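Local structure of dihydrodipicolinate synthase (Bacillus anthracis, 1XKY) at residues 40-44 / 45-49; 221-224 / 225-228; 227-230 / 231-235; 242-245 / 246-250. The protein probably catalyses the condensation of pyruvate with aspartate semialdehyde that commits carbon to lysine biosynthesis, as dihydrodipicolinate synthases do. One frame throughout, in Å; residues are numbered along the deposited sequence.

Contact 1 of 4, residues 40-44 / 45-49; sequences NYLID and NGTTA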
# COMPACT_ATOMS: atom_id res chain seq x y z
N ASN A 40 -25.03 -4.24 31.31
CA ASN A 40 -26.40 -3.72 31.43
C ASN A 40 -26.61 -2.42 30.66
O ASN A 40 -27.64 -2.23 30.00
CB ASN A 40 -26.77 -3.55 32.90
CG ASN A 40 -27.07 -4.87 33.57
OD1 ASN A 40 -27.84 -5.67 33.05
ND2 ASN A 40 -26.45 -5.11 34.72
N TYR A 41 -25.61 -1.54 30.74
CA TYR A 41 -25.61 -0.31 29.95
C TYR A 41 -25.76 -0.60 28.44
O TYR A 41 -26.62 -0.02 27.76
CB TYR A 41 -24.35 0.52 30.23
CG TYR A 41 -24.19 1.66 29.24
CD1 TYR A 41 -24.83 2.88 29.45
CD2 TYR A 41 -23.45 1.49 28.08
CE1 TYR A 41 -24.71 3.92 28.53
CE2 TYR A 41 -23.31 2.52 27.16
CZ TYR A 41 -23.95 3.73 27.38
OH TYR A 41 -23.82 4.76 26.45
N LEU A 42 -24.93 -1.49 27.92
CA LEU A 42 -24.96 -1.79 26.48
C LEU A 42 -26.32 -2.31 26.04
O LEU A 42 -26.88 -1.84 25.05
CB LEU A 42 -23.86 -2.79 26.10
CG LEU A 42 -22.43 -2.26 26.25
CD1 LEU A 42 -21.42 -3.38 26.00
CD2 LEU A 42 -22.18 -1.07 25.35
N ILE A 43 -26.87 -3.26 26.80
CA ILE A 43 -28.16 -3.84 26.47
C ILE A 43 -29.30 -2.80 26.45
O ILE A 43 -30.20 -2.90 25.62
CB ILE A 43 -28.48 -5.05 27.40
CG1 ILE A 43 -27.49 -6.19 27.11
CG2 ILE A 43 -29.90 -5.53 27.20
CD1 ILE A 43 -27.55 -7.34 28.12
N ASP A 44 -29.22 -1.80 27.32
CA ASP A 44 -30.20 -0.70 27.34
C ASP A 44 -29.90 0.41 26.34
O ASP A 44 -30.70 1.35 26.21
CB ASP A 44 -30.29 -0.08 28.74
CG ASP A 44 -30.82 -1.05 29.78
OD1 ASP A 44 -31.47 -2.05 29.41
OD2 ASP A 44 -30.56 -0.80 30.98
N ASN A 45 -28.77 0.30 25.64
CA ASN A 45 -28.35 1.31 24.67
C ASN A 45 -28.12 0.73 23.26
O ASN A 45 -27.18 1.10 22.58
CB ASN A 45 -27.10 2.03 25.20
CG ASN A 45 -27.45 3.05 26.27
OD1 ASN A 45 -27.71 4.21 25.95
ND2 ASN A 45 -27.48 2.63 27.53
N GLY A 46 -29.01 -0.16 22.84
CA GLY A 46 -29.05 -0.62 21.44
C GLY A 46 -28.20 -1.83 21.06
O GLY A 46 -28.25 -2.27 19.90
N THR A 47 -27.42 -2.37 22.00
CA THR A 47 -26.59 -3.55 21.72
C THR A 47 -27.46 -4.81 21.63
O THR A 47 -28.25 -5.09 22.54
CB THR A 47 -25.46 -3.73 22.78
OG1 THR A 47 -24.49 -2.69 22.62
CG2 THR A 47 -24.76 -5.09 22.64
N THR A 48 -27.31 -5.56 20.53
CA THR A 48 -28.14 -6.76 20.27
C THR A 48 -27.38 -8.08 20.45
O THR A 48 -27.98 -9.16 20.37
CB THR A 48 -28.77 -6.72 18.85
OG1 THR A 48 -27.75 -6.76 17.84
CG2 THR A 48 -29.60 -5.48 18.66
N ALA A 49 -26.07 -8.00 20.66
CA ALA A 49 -25.22 -9.16 20.90
C ALA A 49 -23.92 -8.65 21.49
O ALA A 49 -23.49 -7.55 21.15
CB ALA A 49 -24.95 -9.93 19.60
O HOH W 1 -31.53 -0.86 23.92
O HOH W 2 -30.56 -4.57 23.46
O HOH W 3 -31.06 4.08 26.32
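Leu42 O is gripped by two backbone donors in an alpha-to-beta connection of the TIM barrel, from helix 32-44 to strand 49-52. Asn45 N reaches it at 2.9 Å from one face of the carbonyl plane, and Thr47 N binds the same Leu42 O from the opposite face at 3.1 Å. Between them Gly46 turns the chain at positive phi, a conformation in which a side chain would press against the preceding carbonyl. Asn45 closes the turn with its side chain: ND2 donates to Tyr41 O over 2.8 Å in a nearly straight bond (166°), and the acceptor lies close to the amide plane. With CG set beside its own backbone N (chi1 -77°), the Asn45 amide also lies over one face of the Tyr41 ring, stacked at 25° between planes, Asn45 ND2 3.2 Å from Tyr41 CE1, offset toward the rim. Thr47 brings OG1 to within 3.5 Å of Leu42 CB, while that hydroxyl is hydrogen-bonded to Thr18 OG1. Water extends the pattern: one molecule accepts from Gly46 N and donates to Ile43 O, and a second links Ile43 O with Thr47 O. Leu42 packs on His219 of helix 218-234 and on Thr18 of strand 16-19; backbone bonds from Thr48 to Ile16 and from Ala49 to Thr18 then lead the chain into the barrel wall beside that strand.

Contact 2 of 4, residues 221-224 / 225-228; sequences IGNE and MQEM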
# COMPACT_ATOMS: atom_id res chain seq x y z
N ILE A 221 -22.40 5.77 21.35
CA ILE A 221 -23.52 6.28 20.55
C ILE A 221 -24.41 5.16 20.02
O ILE A 221 -24.91 5.24 18.91
CB ILE A 221 -23.03 7.20 19.40
CG1 ILE A 221 -21.94 6.49 18.58
CG2 ILE A 221 -22.52 8.53 19.97
CD1 ILE A 221 -21.73 7.09 17.18
N GLY A 222 -24.63 4.14 20.83
CA GLY A 222 -25.49 3.02 20.46
C GLY A 222 -26.90 3.44 20.11
O GLY A 222 -27.48 2.93 19.15
N ASN A 223 -27.48 4.37 20.88
CA ASN A 223 -28.86 4.80 20.59
C ASN A 223 -28.93 5.51 19.24
O ASN A 223 -29.87 5.32 18.48
CB ASN A 223 -29.43 5.69 21.71
CG ASN A 223 -29.77 4.92 22.99
OD1 ASN A 223 -30.01 3.71 22.97
ND2 ASN A 223 -29.80 5.63 24.10
N GLU A 224 -27.91 6.33 18.95
CA GLU A 224 -27.81 7.04 17.67
C GLU A 224 -27.71 6.05 16.49
O GLU A 224 -28.39 6.22 15.47
CB GLU A 224 -26.63 8.00 17.67
CG GLU A 224 -26.81 9.23 18.58
CD GLU A 224 -26.52 8.99 20.07
OE1 GLU A 224 -26.31 7.83 20.49
OE2 GLU A 224 -26.53 9.97 20.84
N MET A 225 -26.87 5.03 16.65
CA MET A 225 -26.72 3.98 15.63
C MET A 225 -28.01 3.19 15.43
O MET A 225 -28.34 2.82 14.32
CB MET A 225 -25.59 3.02 16.02
CG MET A 225 -24.22 3.65 16.05
SD MET A 225 -22.96 2.53 16.67
CE MET A 225 -23.01 1.26 15.41
N GLN A 226 -28.72 2.93 16.53
CA GLN A 226 -30.02 2.26 16.46
C GLN A 226 -31.01 3.08 15.62
O GLN A 226 -31.70 2.54 14.74
CB GLN A 226 -30.55 2.02 17.87
CG GLN A 226 -31.85 1.26 17.96
CD GLN A 226 -32.24 0.98 19.39
OE1 GLN A 226 -32.66 1.88 20.13
NE2 GLN A 226 -32.07 -0.26 19.81
N GLU A 227 -31.08 4.39 15.88
CA GLU A 227 -31.96 5.29 15.12
C GLU A 227 -31.51 5.41 13.65
O GLU A 227 -32.34 5.50 12.76
CB GLU A 227 -32.00 6.67 15.78
CG GLU A 227 -32.88 7.71 15.08
CD GLU A 227 -34.37 7.55 15.35
OE1 GLU A 227 -35.16 8.26 14.70
OE2 GLU A 227 -34.75 6.72 16.19
N MET A 228 -30.20 5.44 13.42
CA MET A 228 -29.64 5.46 12.07
C MET A 228 -30.10 4.26 11.26
O MET A 228 -30.55 4.41 10.12
CB MET A 228 -28.10 5.49 12.12
CG MET A 228 -27.45 5.69 10.77
SD MET A 228 -25.68 5.39 10.76
CE MET A 228 -25.57 3.64 11.15
O HOH W 4 -32.43 4.76 19.25
O HOH W 5 -32.08 1.98 23.10
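Four successive i to i+4 bonds carry helix 218-234 from Ile221-Glu224 into Met225-Met228, the shortest being Met228 N to Glu224 O at 2.8 Å. Met225 N meets Ile221 O almost head-on, with a C=O...N angle of 162°. On the inner side, Met225 CG lies 3.3 Å from Ile221 O and 4.4 Å from Ile221 CD1; its first torsion (chi1 -65°) sets CG beside the backbone N, over the preceding turn. The thioether then leads off toward Ile213 and Ser215 of strand 212-215, while Ile221 packs on Leu247 of helix 237-253. Asn223 and Gln226 occupy the exposed side, where their amide oxygens are 4.3 Å apart (OD1 to OE1). A water bridges Asn223 O, at 2.7 Å, and Gln226 OE1, at 3.0 Å, giving that backbone carbonyl a second donor besides Glu227 N. Glu227 bends away at chi2 to form a salt bridge with Lys239. The chemistry is thus divided across this barrel helix: methionine and isoleucine supply the apolar packing toward strand and neighbouring helix, whereas on the exposed side a water ties the Gln226 amide to the backbone carbonyl of Asn223.

Contact 3 of 4, residues 227-230 / 231-235; sequences EMIA and AFQAG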
# COMPACT_ATOMS: atom_id res chain seq x y z
N GLU A 227 -31.08 4.39 15.88
CA GLU A 227 -31.96 5.29 15.12
C GLU A 227 -31.51 5.41 13.65
O GLU A 227 -32.34 5.50 12.76
CB GLU A 227 -32.00 6.67 15.78
CG GLU A 227 -32.88 7.71 15.08
CD GLU A 227 -34.37 7.55 15.35
OE1 GLU A 227 -35.16 8.26 14.70
OE2 GLU A 227 -34.75 6.72 16.19
N MET A 228 -30.20 5.44 13.42
CA MET A 228 -29.64 5.46 12.07
C MET A 228 -30.10 4.26 11.26
O MET A 228 -30.55 4.41 10.12
CB MET A 228 -28.10 5.49 12.12
CG MET A 228 -27.45 5.69 10.77
SD MET A 228 -25.68 5.39 10.76
CE MET A 228 -25.57 3.64 11.15
N ILE A 229 -30.00 3.07 11.84
CA ILE A 229 -30.38 1.83 11.17
C ILE A 229 -31.89 1.75 10.94
O ILE A 229 -32.32 1.30 9.88
CB ILE A 229 -29.87 0.59 11.95
CG1 ILE A 229 -28.34 0.53 11.88
CG2 ILE A 229 -30.51 -0.71 11.42
CD1 ILE A 229 -27.73 -0.54 12.74
N ALA A 230 -32.69 2.20 11.91
CA ALA A 230 -34.14 2.24 11.76
C ALA A 230 -34.55 3.18 10.62
O ALA A 230 -35.39 2.84 9.78
CB ALA A 230 -34.79 2.66 13.06
N ALA A 231 -33.95 4.37 10.60
CA ALA A 231 -34.17 5.33 9.53
C ALA A 231 -33.77 4.77 8.17
O ALA A 231 -34.50 4.91 7.18
CB ALA A 231 -33.41 6.61 9.81
N PHE A 232 -32.59 4.15 8.11
CA PHE A 232 -32.12 3.53 6.88
C PHE A 232 -33.07 2.45 6.38
O PHE A 232 -33.50 2.48 5.23
CB PHE A 232 -30.73 2.92 7.07
CG PHE A 232 -30.15 2.40 5.79
CD1 PHE A 232 -29.65 3.29 4.84
CD2 PHE A 232 -30.15 1.05 5.51
CE1 PHE A 232 -29.12 2.82 3.65
CE2 PHE A 232 -29.63 0.58 4.32
CZ PHE A 232 -29.12 1.46 3.39
N GLN A 233 -33.39 1.50 7.25
CA GLN A 233 -34.28 0.39 6.91
C GLN A 233 -35.66 0.88 6.50
O GLN A 233 -36.32 0.26 5.67
CB GLN A 233 -34.36 -0.62 8.06
CG GLN A 233 -33.10 -1.49 8.21
CD GLN A 233 -33.16 -2.47 9.39
OE1 GLN A 233 -33.74 -2.18 10.43
NE2 GLN A 233 -32.55 -3.63 9.21
N ALA A 234 -36.10 2.00 7.08
CA ALA A 234 -37.37 2.62 6.69
C ALA A 234 -37.27 3.29 5.30
O ALA A 234 -38.27 3.43 4.59
CB ALA A 234 -37.78 3.64 7.73
N GLY A 235 -36.07 3.71 4.94
CA GLY A 235 -35.83 4.41 3.68
C GLY A 235 -35.86 5.93 3.82
O GLY A 235 -36.05 6.64 2.85
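A Schellman motif ends helix 218-234 at Gly235, just beyond the last turns formed by Glu227-Ala230 and Ala231-Ala234. Upstream of it the backbone ladder is regular: Ala231 N binds Glu227 O at 2.9 Å, and Gln233 N binds Ile229 O at 2.8 Å in a nearly straight bond. The last of the i to i+4 bonds across the two segments, Ala234 N to Ala230 O, is more bent at 146°. Gly235 then swings to positive phi, where a side chain would crowd the carbonyl of Ala234, and its N bonds Phe232 O at 2.9 Å and, weakly, Ala231 O. This helix follows the eighth strand of the TIM barrel, and the motif releases the chain toward helix 237-253. Side chains meet mainly between Ile229 and Gln233, which run side by side in the same direction. Ile229 CG2 lies 3.7 Å from Gln233 OE1 and 3.8 Å from Gln233 CD, an aliphatic branch alongside the amide end. Gln233 CG stands beside its own backbone N (chi1 -75°), which also brings CG to 3.3 Å from Ile229 O. Phe232 diverges from this pair: its CB rests 3.4 Å from Met228 O, but the ring packs on Leu203 and Ala207 of helix 202-207 and meets Phe237 of the second subunit, with the ring planes at about 35°.

Contact 4 of 4, residues 242-245 / 246-250; sequences KLHQ and LLVRV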
# COMPACT_ATOMS: atom_id res chain seq x y z
N LYS A 242 -27.52 11.82 8.08
CA LYS A 242 -27.14 12.76 9.14
C LYS A 242 -26.47 12.03 10.31
O LYS A 242 -25.44 12.48 10.83
CB LYS A 242 -28.37 13.53 9.62
CG LYS A 242 -28.07 14.65 10.60
CD LYS A 242 -29.36 15.16 11.24
CE LYS A 242 -29.10 16.32 12.18
NZ LYS A 242 -28.88 17.58 11.44
N LEU A 243 -27.05 10.90 10.72
CA LEU A 243 -26.50 10.11 11.83
C LEU A 243 -25.25 9.33 11.41
O LEU A 243 -24.33 9.14 12.22
CB LEU A 243 -27.57 9.17 12.39
CG LEU A 243 -28.66 9.88 13.22
CD1 LEU A 243 -29.89 9.03 13.37
CD2 LEU A 243 -28.11 10.28 14.59
N HIS A 244 -25.21 8.91 10.15
CA HIS A 244 -24.01 8.30 9.56
C HIS A 244 -22.81 9.23 9.68
O HIS A 244 -21.71 8.79 9.99
CB HIS A 244 -24.28 7.94 8.09
CG HIS A 244 -23.05 7.58 7.31
ND1 HIS A 244 -22.38 6.38 7.46
CD2 HIS A 244 -22.38 8.26 6.35
CE1 HIS A 244 -21.36 6.35 6.63
NE2 HIS A 244 -21.33 7.48 5.95
N GLN A 245 -23.03 10.52 9.42
CA GLN A 245 -21.97 11.52 9.54
C GLN A 245 -21.40 11.60 10.96
O GLN A 245 -20.19 11.67 11.15
CB GLN A 245 -22.47 12.87 9.03
CG GLN A 245 -22.52 12.91 7.51
CD GLN A 245 -23.39 14.00 6.93
OE1 GLN A 245 -23.69 14.00 5.73
NE2 GLN A 245 -23.80 14.94 7.77
N LEU A 246 -22.30 11.57 11.94
CA LEU A 246 -21.92 11.53 13.35
C LEU A 246 -21.12 10.26 13.68
O LEU A 246 -20.08 10.33 14.32
CB LEU A 246 -23.17 11.59 14.23
CG LEU A 246 -22.97 11.54 15.76
CD1 LEU A 246 -22.18 12.74 16.22
CD2 LEU A 246 -24.31 11.46 16.48
N LEU A 247 -21.63 9.12 13.23
CA LEU A 247 -20.99 7.83 13.49
C LEU A 247 -19.54 7.82 12.99
O LEU A 247 -18.62 7.44 13.73
CB LEU A 247 -21.79 6.70 12.84
CG LEU A 247 -21.27 5.26 12.94
CD1 LEU A 247 -20.98 4.87 14.38
CD2 LEU A 247 -22.29 4.32 12.33
N VAL A 248 -19.33 8.29 11.76
CA VAL A 248 -18.00 8.35 11.15
C VAL A 248 -17.06 9.25 11.96
O VAL A 248 -15.91 8.88 12.23
CB VAL A 248 -18.07 8.88 9.68
CG1 VAL A 248 -16.67 9.16 9.12
CG2 VAL A 248 -18.81 7.88 8.79
N ARG A 249 -17.56 10.41 12.34
CA ARG A 249 -16.81 11.39 13.11
C ARG A 249 -16.41 10.81 14.47
O ARG A 249 -15.24 10.84 14.86
CB ARG A 249 -17.68 12.63 13.31
CG ARG A 249 -16.94 13.88 13.66
CD ARG A 249 -17.73 15.10 13.18
NE ARG A 249 -19.07 15.16 13.76
CZ ARG A 249 -19.33 15.51 15.02
NH1 ARG A 249 -18.34 15.80 15.85
NH2 ARG A 249 -20.58 15.55 15.45
N VAL A 250 -17.40 10.29 15.19
CA VAL A 250 -17.16 9.70 16.50
C VAL A 250 -16.19 8.52 16.42
O VAL A 250 -15.25 8.41 17.22
CB VAL A 250 -18.50 9.29 17.17
CG1 VAL A 250 -18.27 8.39 18.40
CG2 VAL A 250 -19.29 10.54 17.55
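His244 and Val248 form the close-packed side of this stretch of helix 237-253, a helix lying outside the TIM barrel beyond the one that follows its eighth strand. Val248 CG2 sits over one face of the imidazole in a CH-pi contact, 3.9 Å from the His244 ring centroid and 23° off the ring normal. Val248 CG2 is displaced toward the rim and comes to 3.7 Å from His244 CE1. The same methyl lies 3.3 Å from His244 O, so ring and carbonyl both border it. The His244 ring swings out with CG opposite the backbone N (chi1 168°), and its NE2 is hydrogen-bonded to Thr182 OG1 of the second subunit. Val248 packs on Leu179 of that subunit, which makes this face part of an interface. The Leu243-Leu246 pair is looser, with CD2 of Leu243 and CD2 of Leu246 4.4 Å apart; Leu243 leans on Met228 of helix 218-234, and Leu246 on Pro300. Lys242 lies on the exposed side, where the backbone bond from Leu246 N to Lys242 O is weak at 3.5 Å. One residue on, Leu247 N to Leu243 O is 2.9 Å. Arg249 bends at chi3 and gives NH1 to Ser298 OG, while its CB rests 3.4 Å from Gln245 O.

How the contacts relate
Contacts 2 and 3 are consecutive parts of helix 218-234, share Glu227 and Met228, and have centres 10 Å apart. Contact 1 meets the start of that helix, with Asn45 OD1 3.1 Å from Asn223 ND2 of contact 2. Contact 4 lies on the next helix: Met228 CE packs 3.6 Å from Leu247 CD2, and Ile221 CD1 lies 3.7 Å from Leu247 CD1. Contacts 1 and 4 do not touch, their nearest atoms being about 10 Å apart, and helix 218-234 links them. Contacts 3 and 4 both reach the second subunit. None of the residues seen binding potassium belongs to any of the four.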